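Stringent starvation protein A homolog (Haemophilus influenzae, PDB 3LYK) probably forms an equimolar complex with the RNA polymerase holoenzyme, but not with the core enzyme, and belongs to the glutathione S-transferase superfamily. Local coordinates at residues P108-A113 with A158-K163; Q104-T109 with K129-G134; L97-I102 with D154-P159. All coordinates share one frame; numbering follows the deposited sequence.

Contact 1 of 3, residues P108-A113 with A158-K163; sequences PTLAKA and APLLWK
Leu110 reaches across from one helix to sit between Leu160 and the aliphatic part of Lys163 on the other. Its CG stands anti to the backbone N (chi1 -180°), which carries both methyls out to the facing helix. The tight part is narrow: Leu110 CD2 lies 3.8 Å from Lys163 CD, and Leu110 CD1 comes to 4.1 Å from Lys163 CB, with the two side chains crossing at about a right angle. On its other flank Leu110 CD2 touches the branch point of Leu160, CG, at 4.2 Å, with Leu160 CD1 equally near. The looser side follows the lysine outward. Beyond CD the Lys163 chain bends at chi4 (-80°), and its NZ is held away from the leucines by a salt bridge with Glu114 and a hydrogen bond to the backbone O of Asp14; Lys163 as a residue is partly exposed, whereas Leu110 and Leu160 are buried. No hydrogen bond joins the two segments. The contact pairs helix 89-115 with helix 152-165 in the all-helical C-terminal domain of the GST fold; Leu110 and Pro159 both rest on Ile16 of helix 16-27 from the thioredoxin-like domain, while Ala113 and Leu161 face helix 118-134.

Contact 2 of 3, residues Q104-T109 with K129-G134; sequences QDWYPT and KEELLG
The indole of Trp106 lies between the two helices and is met at its two ends by consecutive residues, Glu131 and Leu132. At the six-membered end, Leu132 CD2 is 3.8 Å from Trp106 CZ3 and equally close to CH2, so a single methyl rests obliquely against the bond joining these two ring atoms. At the pyrrole end the Glu131 chain runs alongside the indole, pointing the other way, its carboxylate plane turned 22° from that of the ring. Glu131 OE1 stays 3.9 Å from Trp106 NE1, too long for a hydrogen bond, and about as far from CD1; Glu131 CB also lies 4.1 Å from Trp106 NE1. The polar end of the glutamate is engaged along its own helix, where OE2 is hydrogen-bonded to Gln127. Trp106 CG is anti to the carbonyl carbon (chi1 -65°), a setting that directs the indole toward helix 118-134. Within the same segment Thr109 OG1 makes a weak hydrogen bond, 3.4 Å, to Asp105 O. Asp105 OD1 is hydrogen-bonded to Tyr52 OH of the second subunit, placing the contact close to the dimer interface. Helix 89-115 is thereby packed on helix 118-134, while helix 152-165 closes the inner side through Leu160 on Trp106 and Leu161 on Leu132.

Contact 3 of 3, residues L97-I102 with D154-P159; sequences LLMLRI and DCYVAP
Selenomethionine Met99 lies over one face of the Tyr156 ring, and this Met-aromatic pair forms the centre of the contact. Met99 CG makes a CH-pi approach, 3.9 Å from the Tyr156 ring centroid and 25° off the normal, displaced toward the rim. The selenium continues obliquely past the ring and comes to 3.5 Å from Tyr156 CE1. The Met99 chain is extended to the selenium and then bends at chi3 (-94°), the terminal methyl turning off from the ring. One turn further along the same helix Ile102 uses its two branches separately: CG2 touches Tyr156 CB at 4.1 Å, whereas CD1 meets Val157 CG2 at 3.6 Å, the two side chains of the latter pair crossing at about a right angle.

Around this first shell, Met99 also packs on Leu152 and Val153, and Val157 on Phe145. The Tyr156 side chain also touches Gln20, Arg69 and Met72, and the backbone O of Tyr156 is hydrogen-bonded to Tyr107 OH. Asp154, facing away from the interface, bonds through its carboxylate to Phe145 N, Gly151 N and Tyr182 OH, tying the start of its helix to the preceding loop and to helix 176-187. The segments of helices 89-115 and 152-165 run nearly parallel, at 26° and 9.8 Å apart; through Tyr156 the pair meets helices 16-27 and 68-78 of the thioredoxin-like domain, and the far side of helix 89-115 faces the second subunit.

In the fold
From the N terminus the chain first builds the thioredoxin-like domain, then enters the helical domain through the long helix 89-115, which supplies the first segment of all three contacts. Contact 2 closes the shortest loop, a turn-back onto helix 118-134. The chain then passes on to helix 152-165, where contact 3 and afterwards contact 1 close longer loops. Contact 2 falls within the span of contact 3, whereas contacts 1 and 3 cross in sequence order, as expected when helices 89-115 and 152-165 run side by side in the same direction. Contacts 1 and 2 meet through Leu160 and Leu132, which joins them into one three-helix core.

Contact 1 of 3, residues P108-A113 with A158-K163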
ATOM      1  N   PRO B 108      -9.725  -9.140   7.491  1.00 27.03           N
ATOM      2  CA  PRO B 108      -9.553 -10.599   7.694  1.00 27.47           C
ATOM      3  C   PRO B 108     -10.669 -11.217   8.513  1.00 27.91           C
ATOM      4  O   PRO B 108     -11.020 -12.349   8.262  1.00 28.60           O
ATOM      5  CB  PRO B 108      -8.213 -10.717   8.462  1.00 27.77           C
ATOM      6  CG  PRO B 108      -7.440  -9.445   8.057  1.00 28.02           C
ATOM      7  CD  PRO B 108      -8.525  -8.379   7.935  1.00 26.48           C
ATOM      8  N   THR B 109     -11.207 -10.475   9.470  1.00 28.72           N
ATOM      9  CA  THR B 109     -12.344 -10.911  10.269  1.00 30.12           C
ATOM     10  C   THR B 109     -13.593 -11.086   9.373  1.00 30.50           C
ATOM     11  O   THR B 109     -14.322 -12.085   9.478  1.00 30.47           O
ATOM     12  CB  THR B 109     -12.617  -9.921  11.399  1.00 30.41           C
ATOM     13  OG1 THR B 109     -11.399  -9.658  12.079  1.00 32.47           O
ATOM     14  CG2 THR B 109     -13.657 -10.468  12.432  1.00 30.77           C
ATOM     15  N   LEU B 110     -13.804 -10.141   8.461  1.00 30.25           N
ATOM     16  CA  LEU B 110     -14.876 -10.263   7.477  1.00 29.65           C
ATOM     17  C   LEU B 110     -14.697 -11.504   6.635  1.00 30.30           C
ATOM     18  O   LEU B 110     -15.656 -12.222   6.411  1.00 29.60           O
ATOM     19  CB  LEU B 110     -14.981  -8.998   6.584  1.00 28.93           C
ATOM     20  CG  LEU B 110     -16.076  -9.000   5.511  1.00 26.94           C
ATOM     21  CD1 LEU B 110     -17.480  -9.129   6.154  1.00 24.82           C
ATOM     22  CD2 LEU B 110     -15.953  -7.760   4.581  1.00 23.15           C
ATOM     23  N   ALA B 111     -13.477 -11.771   6.167  1.00 31.29           N
ATOM     24  CA  ALA B 111     -13.232 -12.981   5.379  1.00 33.28           C
ATOM     25  C   ALA B 111     -13.526 -14.286   6.177  1.00 35.02           C
ATOM     26  O   ALA B 111     -14.037 -15.257   5.625  1.00 34.98           O
ATOM     27  CB  ALA B 111     -11.826 -13.007   4.846  1.00 32.37           C
ATOM     28  N   LYS B 112     -13.155 -14.289   7.451  1.00 37.23           N
ATOM     29  CA  LYS B 112     -13.440 -15.398   8.381  1.00 39.95           C
ATOM     30  C   LYS B 112     -14.969 -15.573   8.458  1.00 41.01           C
ATOM     31  O   LYS B 112     -15.490 -16.705   8.395  1.00 41.20           O
ATOM     32  CB  LYS B 112     -12.869 -15.021   9.756  1.00 39.64           C
ATOM     33  CG  LYS B 112     -12.629 -16.151  10.753  1.00 44.47           C
ATOM     34  CD  LYS B 112     -12.147 -15.587  12.114  1.00 47.41           C
ATOM     35  CE  LYS B 112     -12.864 -16.232  13.308  1.00 48.47           C
ATOM     36  NZ  LYS B 112     -12.934 -15.249  14.447  1.00 48.37           N
ATOM     37  N   ALA B 113     -15.682 -14.446   8.566  1.00 41.74           N
ATOM     38  CA  ALA B 113     -17.146 -14.445   8.673  1.00 42.82           C
ATOM     39  C   ALA B 113     -17.837 -14.992   7.437  1.00 43.69           C
ATOM     40  O   ALA B 113     -18.951 -15.449   7.516  1.00 43.75           O
ATOM     41  CB  ALA B 113     -17.685 -13.050   9.020  1.00 42.60           C
ATOM     42  N   ALA B 158     -17.630   1.366   3.441  1.00 21.82           N
ATOM     43  CA  ALA B 158     -18.942   1.013   2.856  1.00 21.65           C
ATOM     44  C   ALA B 158     -19.049  -0.429   2.295  1.00 21.47           C
ATOM     45  O   ALA B 158     -20.015  -1.092   2.578  1.00 21.43           O
ATOM     46  CB  ALA B 158     -19.433   2.072   1.812  1.00 20.46           C
ATOM     47  N   PRO B 159     -18.040  -0.921   1.528  1.00 21.09           N
ATOM     48  CA  PRO B 159     -18.138  -2.284   1.054  1.00 20.70           C
ATOM     49  C   PRO B 159     -18.202  -3.280   2.208  1.00 21.03           C
ATOM     50  O   PRO B 159     -18.805  -4.352   2.067  1.00 20.70           O
ATOM     51  CB  PRO B 159     -16.831  -2.470   0.258  1.00 21.01           C
ATOM     52  CG  PRO B 159     -16.596  -1.127  -0.302  1.00 19.55           C
ATOM     53  CD  PRO B 159     -16.908  -0.224   0.886  1.00 21.50           C
ATOM     54  N   LEU B 160     -17.556  -2.939   3.317  1.00 20.33           N
ATOM     55  CA  LEU B 160     -17.517  -3.837   4.471  1.00 21.47           C
ATOM     56  C   LEU B 160     -18.877  -3.890   5.190  1.00 21.19           C
ATOM     57  O   LEU B 160     -19.335  -4.963   5.564  1.00 21.05           O
ATOM     58  CB  LEU B 160     -16.424  -3.423   5.450  1.00 21.31           C
ATOM     59  CG  LEU B 160     -16.422  -4.233   6.747  1.00 24.93           C
ATOM     60  CD1 LEU B 160     -15.021  -4.582   7.129  1.00 27.33           C
ATOM     61  CD2 LEU B 160     -17.086  -3.395   7.837  1.00 26.41           C
ATOM     62  N   LEU B 161     -19.499  -2.727   5.377  1.00 21.42           N
ATOM     63  CA  LEU B 161     -20.831  -2.631   5.967  1.00 21.13           C
ATOM     64  C   LEU B 161     -21.903  -3.293   5.067  1.00 21.34           C
ATOM     65  O   LEU B 161     -22.800  -3.955   5.563  1.00 20.94           O
ATOM     66  CB  LEU B 161     -21.167  -1.184   6.235  1.00 19.92           C
ATOM     67  CG  LEU B 161     -20.265  -0.561   7.312  1.00 22.70           C
ATOM     68  CD1 LEU B 161     -20.595   0.886   7.479  1.00 20.93           C
ATOM     69  CD2 LEU B 161     -20.410  -1.274   8.713  1.00 22.09           C
ATOM     70  N   TRP B 162     -21.759  -3.125   3.754  1.00 20.90           N
ATOM     71  CA  TRP B 162     -22.587  -3.747   2.788  1.00 22.19           C
ATOM     72  C   TRP B 162     -22.541  -5.267   2.942  1.00 24.01           C
ATOM     73  O   TRP B 162     -23.591  -5.916   2.968  1.00 24.30           O
ATOM     74  CB  TRP B 162     -22.143  -3.355   1.396  1.00 21.29           C
ATOM     75  CG  TRP B 162     -23.008  -3.911   0.298  1.00 22.66           C
ATOM     76  CD1 TRP B 162     -22.647  -4.860  -0.656  1.00 20.64           C
ATOM     77  CD2 TRP B 162     -24.354  -3.520  -0.018  1.00 20.72           C
ATOM     78  NE1 TRP B 162     -23.685  -5.049  -1.536  1.00 22.81           N
ATOM     79  CE2 TRP B 162     -24.747  -4.261  -1.165  1.00 22.87           C
ATOM     80  CE3 TRP B 162     -25.274  -2.638   0.574  1.00 21.27           C
ATOM     81  CZ2 TRP B 162     -26.039  -4.148  -1.747  1.00 22.51           C
ATOM     82  CZ3 TRP B 162     -26.554  -2.515  -0.013  1.00 22.90           C
ATOM     83  CH2 TRP B 162     -26.912  -3.272  -1.168  1.00 22.83           C
ATOM     84  N   LYS B 163     -21.342  -5.833   3.066  1.00 24.99           N
ATOM     85  CA  LYS B 163     -21.231  -7.271   3.249  1.00 26.55           C
ATOM     86  C   LYS B 163     -21.806  -7.731   4.571  1.00 27.30           C
ATOM     87  O   LYS B 163     -22.475  -8.780   4.606  1.00 27.69           O
ATOM     88  CB  LYS B 163     -19.807  -7.773   3.076  1.00 26.57           C
ATOM     89  CG  LYS B 163     -19.437  -7.904   1.600  1.00 28.50           C
ATOM     90  CD  LYS B 163     -18.051  -8.478   1.446  1.00 31.55           C
ATOM     91  CE  LYS B 163     -17.674  -8.630   0.007  1.00 35.57           C
ATOM     92  NZ  LYS B 163     -18.266  -9.864  -0.586  1.00 38.62           N
TER

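Contact 2 of 3, residues Q104-T109 with K129-G134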
ATOM      1  N   GLN B 104      -6.219  -4.100   7.458  1.00 28.83           N
ATOM      2  CA  GLN B 104      -5.427  -5.034   8.245  1.00 29.76           C
ATOM      3  C   GLN B 104      -6.220  -5.671   9.377  1.00 28.68           C
ATOM      4  O   GLN B 104      -6.142  -6.872   9.589  1.00 28.26           O
ATOM      5  CB  GLN B 104      -4.203  -4.305   8.831  1.00 30.73           C
ATOM      6  CG  GLN B 104      -2.968  -5.123   8.790  1.00 36.29           C
ATOM      7  CD  GLN B 104      -1.706  -4.242   8.681  1.00 42.25           C
ATOM      8  OE1 GLN B 104      -1.143  -4.065   7.588  1.00 43.77           O
ATOM      9  NE2 GLN B 104      -1.276  -3.690   9.805  1.00 40.18           N
ATOM     10  N   ASP B 105      -6.966  -4.850  10.100  1.00 28.05           N
ATOM     11  CA  ASP B 105      -7.693  -5.266  11.289  1.00 28.86           C
ATOM     12  C   ASP B 105      -9.112  -5.836  10.991  1.00 29.69           C
ATOM     13  O   ASP B 105      -9.496  -6.852  11.576  1.00 30.82           O
ATOM     14  CB  ASP B 105      -7.867  -4.089  12.258  1.00 28.31           C
ATOM     15  CG  ASP B 105      -6.528  -3.496  12.760  1.00 31.33           C
ATOM     16  OD1 ASP B 105      -6.575  -2.455  13.452  1.00 32.96           O
ATOM     17  OD2 ASP B 105      -5.449  -4.044  12.476  1.00 32.45           O
ATOM     18  N   TRP B 106      -9.899  -5.178  10.122  1.00 27.84           N
ATOM     19  CA  TRP B 106     -11.289  -5.612   9.901  1.00 26.75           C
ATOM     20  C   TRP B 106     -11.474  -6.588   8.765  1.00 26.51           C
ATOM     21  O   TRP B 106     -12.199  -7.560   8.925  1.00 27.28           O
ATOM     22  CB  TRP B 106     -12.219  -4.428   9.721  1.00 26.35           C
ATOM     23  CG  TRP B 106     -12.335  -3.575  10.928  1.00 26.83           C
ATOM     24  CD1 TRP B 106     -11.968  -3.897  12.214  1.00 30.36           C
ATOM     25  CD2 TRP B 106     -12.918  -2.279  10.993  1.00 27.35           C
ATOM     26  NE1 TRP B 106     -12.257  -2.856  13.063  1.00 30.73           N
ATOM     27  CE2 TRP B 106     -12.844  -1.852  12.341  1.00 30.34           C
ATOM     28  CE3 TRP B 106     -13.517  -1.431  10.041  1.00 28.12           C
ATOM     29  CZ2 TRP B 106     -13.322  -0.603  12.757  1.00 32.34           C
ATOM     30  CZ3 TRP B 106     -13.998  -0.197  10.454  1.00 30.28           C
ATOM     31  CH2 TRP B 106     -13.896   0.211  11.798  1.00 30.70           C
ATOM     32  N   TYR B 107     -10.808  -6.375   7.624  1.00 25.45           N
ATOM     33  CA  TYR B 107     -10.996  -7.240   6.471  1.00 24.57           C
ATOM     34  C   TYR B 107     -10.773  -8.748   6.702  1.00 26.08           C
ATOM     35  O   TYR B 107     -11.511  -9.564   6.106  1.00 25.49           O
ATOM     36  CB  TYR B 107     -10.230  -6.719   5.243  1.00 23.91           C
ATOM     37  CG  TYR B 107     -10.910  -5.566   4.476  1.00 21.99           C
ATOM     38  CD1 TYR B 107     -11.727  -4.642   5.122  1.00 18.94           C
ATOM     39  CD2 TYR B 107     -10.730  -5.424   3.091  1.00 23.11           C
ATOM     40  CE1 TYR B 107     -12.354  -3.594   4.437  1.00 19.69           C
ATOM     41  CE2 TYR B 107     -11.343  -4.363   2.388  1.00 22.85           C
ATOM     42  CZ  TYR B 107     -12.159  -3.461   3.081  1.00 22.68           C
ATOM     43  OH  TYR B 107     -12.786  -2.437   2.398  1.00 22.05           O
ATOM     44  N   PRO B 108      -9.725  -9.140   7.491  1.00 27.03           N
ATOM     45  CA  PRO B 108      -9.553 -10.599   7.694  1.00 27.47           C
ATOM     46  C   PRO B 108     -10.669 -11.217   8.513  1.00 27.91           C
ATOM     47  O   PRO B 108     -11.020 -12.349   8.262  1.00 28.60           O
ATOM     48  CB  PRO B 108      -8.213 -10.717   8.462  1.00 27.77           C
ATOM     49  CG  PRO B 108      -7.440  -9.445   8.057  1.00 28.02           C
ATOM     50  CD  PRO B 108      -8.525  -8.379   7.935  1.00 26.48           C
ATOM     51  N   THR B 109     -11.207 -10.475   9.470  1.00 28.72           N
ATOM     52  CA  THR B 109     -12.344 -10.911  10.269  1.00 30.12           C
ATOM     53  C   THR B 109     -13.593 -11.086   9.373  1.00 30.50           C
ATOM     54  O   THR B 109     -14.322 -12.085   9.478  1.00 30.47           O
ATOM     55  CB  THR B 109     -12.617  -9.921  11.399  1.00 30.41           C
ATOM     56  OG1 THR B 109     -11.399  -9.658  12.079  1.00 32.47           O
ATOM     57  CG2 THR B 109     -13.657 -10.468  12.432  1.00 30.77           C
ATOM     58  N   LYS B 129     -19.202  -6.720  14.784  1.00 45.17           N
ATOM     59  CA  LYS B 129     -20.314  -6.000  15.390  1.00 46.64           C
ATOM     60  C   LYS B 129     -19.893  -5.174  16.620  1.00 47.11           C
ATOM     61  O   LYS B 129     -20.178  -3.969  16.691  1.00 46.29           O
ATOM     62  CB  LYS B 129     -21.439  -6.982  15.739  1.00 46.93           C
ATOM     63  CG  LYS B 129     -22.765  -6.327  16.044  1.00 47.57           C
ATOM     64  CD  LYS B 129     -23.875  -7.340  16.094  1.00 47.26           C
ATOM     65  CE  LYS B 129     -25.188  -6.617  16.113  1.00 49.81           C
ATOM     66  NZ  LYS B 129     -26.290  -7.598  15.982  1.00 51.77           N
ATOM     67  N   GLU B 130     -19.200  -5.804  17.570  1.00 48.45           N
ATOM     68  CA  GLU B 130     -18.731  -5.072  18.753  1.00 50.41           C
ATOM     69  C   GLU B 130     -17.815  -3.904  18.349  1.00 50.58           C
ATOM     70  O   GLU B 130     -18.030  -2.758  18.769  1.00 50.55           O
ATOM     71  CB  GLU B 130     -17.983  -5.985  19.716  1.00 51.22           C
ATOM     72  CG  GLU B 130     -18.847  -6.949  20.518  1.00 56.21           C
ATOM     73  CD  GLU B 130     -18.007  -7.886  21.408  1.00 62.23           C
ATOM     74  OE1 GLU B 130     -18.162  -7.825  22.655  1.00 63.29           O
ATOM     75  OE2 GLU B 130     -17.183  -8.673  20.859  1.00 64.23           O
ATOM     76  N   GLU B 131     -16.816  -4.201  17.516  1.00 50.45           N
ATOM     77  CA  GLU B 131     -15.859  -3.184  17.067  1.00 50.57           C
ATOM     78  C   GLU B 131     -16.484  -1.988  16.359  1.00 49.80           C
ATOM     79  O   GLU B 131     -16.144  -0.842  16.652  1.00 49.81           O
ATOM     80  CB  GLU B 131     -14.775  -3.814  16.209  1.00 50.77           C
ATOM     81  CG  GLU B 131     -13.529  -4.133  17.017  1.00 54.48           C
ATOM     82  CD  GLU B 131     -12.781  -5.350  16.513  1.00 58.74           C
ATOM     83  OE1 GLU B 131     -13.075  -5.848  15.390  1.00 60.31           O
ATOM     84  OE2 GLU B 131     -11.888  -5.812  17.255  1.00 61.00           O
ATOM     85  N   LEU B 132     -17.400  -2.249  15.430  1.00 48.83           N
ATOM     86  CA  LEU B 132     -18.086  -1.160  14.756  1.00 48.26           C
ATOM     87  C   LEU B 132     -18.956  -0.324  15.714  1.00 48.24           C
ATOM     88  O   LEU B 132     -18.943   0.911  15.660  1.00 47.38           O
ATOM     89  CB  LEU B 132     -18.867  -1.678  13.544  1.00 48.08           C
ATOM     90  CG  LEU B 132     -17.933  -1.966  12.352  1.00 47.89           C
ATOM     91  CD1 LEU B 132     -18.489  -3.032  11.467  1.00 47.20           C
ATOM     92  CD2 LEU B 132     -17.628  -0.695  11.556  1.00 46.62           C
ATOM     93  N   LEU B 133     -19.679  -0.991  16.609  1.00 48.63           N
ATOM     94  CA  LEU B 133     -20.402  -0.267  17.657  1.00 49.86           C
ATOM     95  C   LEU B 133     -19.440   0.590  18.503  1.00 49.91           C
ATOM     96  O   LEU B 133     -19.705   1.766  18.749  1.00 49.88           O
ATOM     97  CB  LEU B 133     -21.278  -1.211  18.513  1.00 49.92           C
ATOM     98  CG  LEU B 133     -22.600  -1.647  17.838  1.00 50.73           C
ATOM     99  CD1 LEU B 133     -23.385  -2.622  18.727  1.00 53.19           C
ATOM    100  CD2 LEU B 133     -23.506  -0.456  17.420  1.00 50.37           C
ATOM    101  N   GLY B 134     -18.298   0.013  18.870  1.00 50.15           N
ATOM    102  CA  GLY B 134     -17.251   0.722  19.606  1.00 50.45           C
ATOM    103  C   GLY B 134     -16.787   2.035  18.994  1.00 50.71           C
ATOM    104  O   GLY B 134     -16.491   2.982  19.721  1.00 50.79           O
TER

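Contact 3 of 3, residues L97-I102 with D154-P159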
ATOM      1  N   LEU B  97      -3.365   5.916   6.574  1.00 21.13           N
ATOM      2  CA  LEU B  97      -3.113   5.047   7.732  1.00 22.42           C
ATOM      3  C   LEU B  97      -4.422   4.370   8.190  1.00 21.87           C
ATOM      4  O   LEU B  97      -4.449   3.180   8.530  1.00 21.92           O
ATOM      5  CB  LEU B  97      -2.505   5.852   8.878  1.00 22.73           C
ATOM      6  CG  LEU B  97      -1.878   4.940   9.942  1.00 27.52           C
ATOM      7  CD1 LEU B  97      -0.767   4.116   9.349  1.00 30.42           C
ATOM      8  CD2 LEU B  97      -1.358   5.727  11.156  1.00 29.23           C
ATOM      9  N   LEU B  98      -5.501   5.147   8.168  1.00 22.25           N
ATOM     10  CA  LEU B  98      -6.850   4.643   8.462  1.00 23.45           C
ATOM     11  C   LEU B  98      -7.240   3.499   7.533  1.00 22.58           C
ATOM     12  O   LEU B  98      -7.721   2.457   7.976  1.00 22.15           O
ATOM     13  CB  LEU B  98      -7.829   5.807   8.317  1.00 25.07           C
ATOM     14  CG  LEU B  98      -9.116   5.905   9.094  1.00 29.44           C
ATOM     15  CD1 LEU B  98      -8.943   5.276  10.477  1.00 33.72           C
ATOM     16  CD2 LEU B  98      -9.404   7.391   9.226  1.00 32.39           C
HETATM   17  N   MSE B  99      -6.942   3.659   6.248  1.00 21.61           N
HETATM   18  CA  MSE B  99      -7.238   2.645   5.261  1.00 21.33           C
HETATM   19  C   MSE B  99      -6.483   1.377   5.515  1.00 22.19           C
HETATM   20  O   MSE B  99      -7.058   0.270   5.479  1.00 20.44           O
HETATM   21  CB  MSE B  99      -6.963   3.181   3.840  1.00 20.69           C
HETATM   22  CG  MSE B  99      -8.101   4.142   3.374  1.00 23.55           C
HETATM   23 SE   MSE B  99      -7.725   4.913   1.601  1.00 34.50          SE
HETATM   24  CE  MSE B  99      -6.863   6.604   1.960  1.00 23.55           C
ATOM     25  N   LEU B 100      -5.176   1.524   5.758  1.00 22.76           N
ATOM     26  CA  LEU B 100      -4.332   0.390   6.040  1.00 23.58           C
ATOM     27  C   LEU B 100      -4.875  -0.386   7.237  1.00 23.68           C
ATOM     28  O   LEU B 100      -4.903  -1.624   7.208  1.00 24.37           O
ATOM     29  CB  LEU B 100      -2.906   0.828   6.362  1.00 24.18           C
ATOM     30  CG  LEU B 100      -2.008  -0.301   6.891  1.00 27.43           C
ATOM     31  CD1 LEU B 100      -1.717  -1.275   5.781  1.00 31.18           C
ATOM     32  CD2 LEU B 100      -0.648   0.252   7.442  1.00 31.56           C
ATOM     33  N   ARG B 101      -5.279   0.335   8.271  1.00 23.83           N
ATOM     34  CA  ARG B 101      -5.761  -0.292   9.495  1.00 25.38           C
ATOM     35  C   ARG B 101      -7.120  -0.990   9.301  1.00 26.53           C
ATOM     36  O   ARG B 101      -7.343  -2.080   9.848  1.00 27.43           O
ATOM     37  CB  ARG B 101      -5.861   0.722  10.618  1.00 24.96           C
ATOM     38  CG  ARG B 101      -4.465   1.180  11.150  1.00 28.44           C
ATOM     39  CD  ARG B 101      -4.576   2.244  12.209  1.00 30.55           C
ATOM     40  NE  ARG B 101      -5.551   1.859  13.220  1.00 37.99           N
ATOM     41  CZ  ARG B 101      -6.537   2.634  13.655  1.00 41.23           C
ATOM     42  NH1 ARG B 101      -6.658   3.876  13.209  1.00 44.52           N
ATOM     43  NH2 ARG B 101      -7.408   2.169  14.546  1.00 44.06           N
ATOM     44  N   ILE B 102      -8.018  -0.360   8.544  1.00 25.81           N
ATOM     45  CA  ILE B 102      -9.277  -1.010   8.185  1.00 25.84           C
ATOM     46  C   ILE B 102      -9.010  -2.333   7.516  1.00 26.00           C
ATOM     47  O   ILE B 102      -9.488  -3.374   7.967  1.00 24.78           O
ATOM     48  CB  ILE B 102     -10.188  -0.082   7.357  1.00 25.38           C
ATOM     49  CG1 ILE B 102     -10.658   1.031   8.279  1.00 23.74           C
ATOM     50  CG2 ILE B 102     -11.376  -0.884   6.737  1.00 24.87           C
ATOM     51  CD1 ILE B 102     -11.130   2.276   7.552  1.00 26.29           C
ATOM     52  N   ASP B 154     -14.117   5.976   3.018  1.00 20.25           N
ATOM     53  CA  ASP B 154     -15.501   5.471   2.897  1.00 21.06           C
ATOM     54  C   ASP B 154     -15.596   4.356   1.848  1.00 21.76           C
ATOM     55  O   ASP B 154     -16.399   3.436   2.005  1.00 21.86           O
ATOM     56  CB  ASP B 154     -16.438   6.631   2.569  1.00 20.36           C
ATOM     57  CG  ASP B 154     -16.338   7.733   3.594  1.00 22.42           C
ATOM     58  OD1 ASP B 154     -16.765   7.511   4.753  1.00 22.11           O
ATOM     59  OD2 ASP B 154     -15.756   8.805   3.267  1.00 27.14           O
ATOM     60  N   CYS B 155     -14.739   4.408   0.818  1.00 21.33           N
ATOM     61  CA  CYS B 155     -14.647   3.326  -0.145  1.00 21.56           C
ATOM     62  C   CYS B 155     -14.087   2.054   0.485  1.00 21.19           C
ATOM     63  O   CYS B 155     -14.241   0.980  -0.092  1.00 20.81           O
ATOM     64  CB  CYS B 155     -13.835   3.733  -1.376  1.00 20.84           C
ATOM     65  SG  CYS B 155     -14.603   5.148  -2.226  1.00 24.62           S
ATOM     66  N   TYR B 156     -13.440   2.168   1.650  1.00 21.43           N
ATOM     67  CA  TYR B 156     -13.037   0.965   2.384  1.00 22.06           C
ATOM     68  C   TYR B 156     -14.149   0.534   3.357  1.00 21.69           C
ATOM     69  O   TYR B 156     -14.389  -0.645   3.527  1.00 21.97           O
ATOM     70  CB  TYR B 156     -11.722   1.179   3.200  1.00 22.24           C
ATOM     71  CG  TYR B 156     -10.438   0.995   2.402  1.00 24.22           C
ATOM     72  CD1 TYR B 156     -10.085   1.913   1.407  1.00 23.45           C
ATOM     73  CD2 TYR B 156      -9.579  -0.082   2.646  1.00 25.23           C
ATOM     74  CE1 TYR B 156      -8.932   1.763   0.658  1.00 25.64           C
ATOM     75  CE2 TYR B 156      -8.382  -0.242   1.879  1.00 26.08           C
ATOM     76  CZ  TYR B 156      -8.082   0.690   0.900  1.00 25.41           C
ATOM     77  OH  TYR B 156      -6.951   0.592   0.127  1.00 25.78           O
ATOM     78  N   VAL B 157     -14.768   1.487   4.046  1.00 21.37           N
ATOM     79  CA  VAL B 157     -15.759   1.139   5.061  1.00 22.36           C
ATOM     80  C   VAL B 157     -17.096   0.643   4.434  1.00 22.93           C
ATOM     81  O   VAL B 157     -17.621  -0.402   4.850  1.00 24.30           O
ATOM     82  CB  VAL B 157     -15.979   2.308   6.073  1.00 22.69           C
ATOM     83  CG1 VAL B 157     -16.998   1.933   7.127  1.00 19.71           C
ATOM     84  CG2 VAL B 157     -14.617   2.686   6.780  1.00 22.68           C
ATOM     85  N   ALA B 158     -17.630   1.366   3.441  1.00 21.82           N
ATOM     86  CA  ALA B 158     -18.942   1.013   2.856  1.00 21.65           C
ATOM     87  C   ALA B 158     -19.049  -0.429   2.295  1.00 21.47           C
ATOM     88  O   ALA B 158     -20.015  -1.092   2.578  1.00 21.43           O
ATOM     89  CB  ALA B 158     -19.433   2.072   1.812  1.00 20.46           C
ATOM     90  N   PRO B 159     -18.040  -0.921   1.528  1.00 21.09           N
ATOM     91  CA  PRO B 159     -18.138  -2.284   1.054  1.00 20.70           C
ATOM     92  C   PRO B 159     -18.202  -3.280   2.208  1.00 21.03           C
ATOM     93  O   PRO B 159     -18.805  -4.352   2.067  1.00 20.70           O
ATOM     94  CB  PRO B 159     -16.831  -2.470   0.258  1.00 21.01           C
ATOM     95  CG  PRO B 159     -16.596  -1.127  -0.302  1.00 19.55           C
ATOM     96  CD  PRO B 159     -16.908  -0.224   0.886  1.00 21.50           C
TER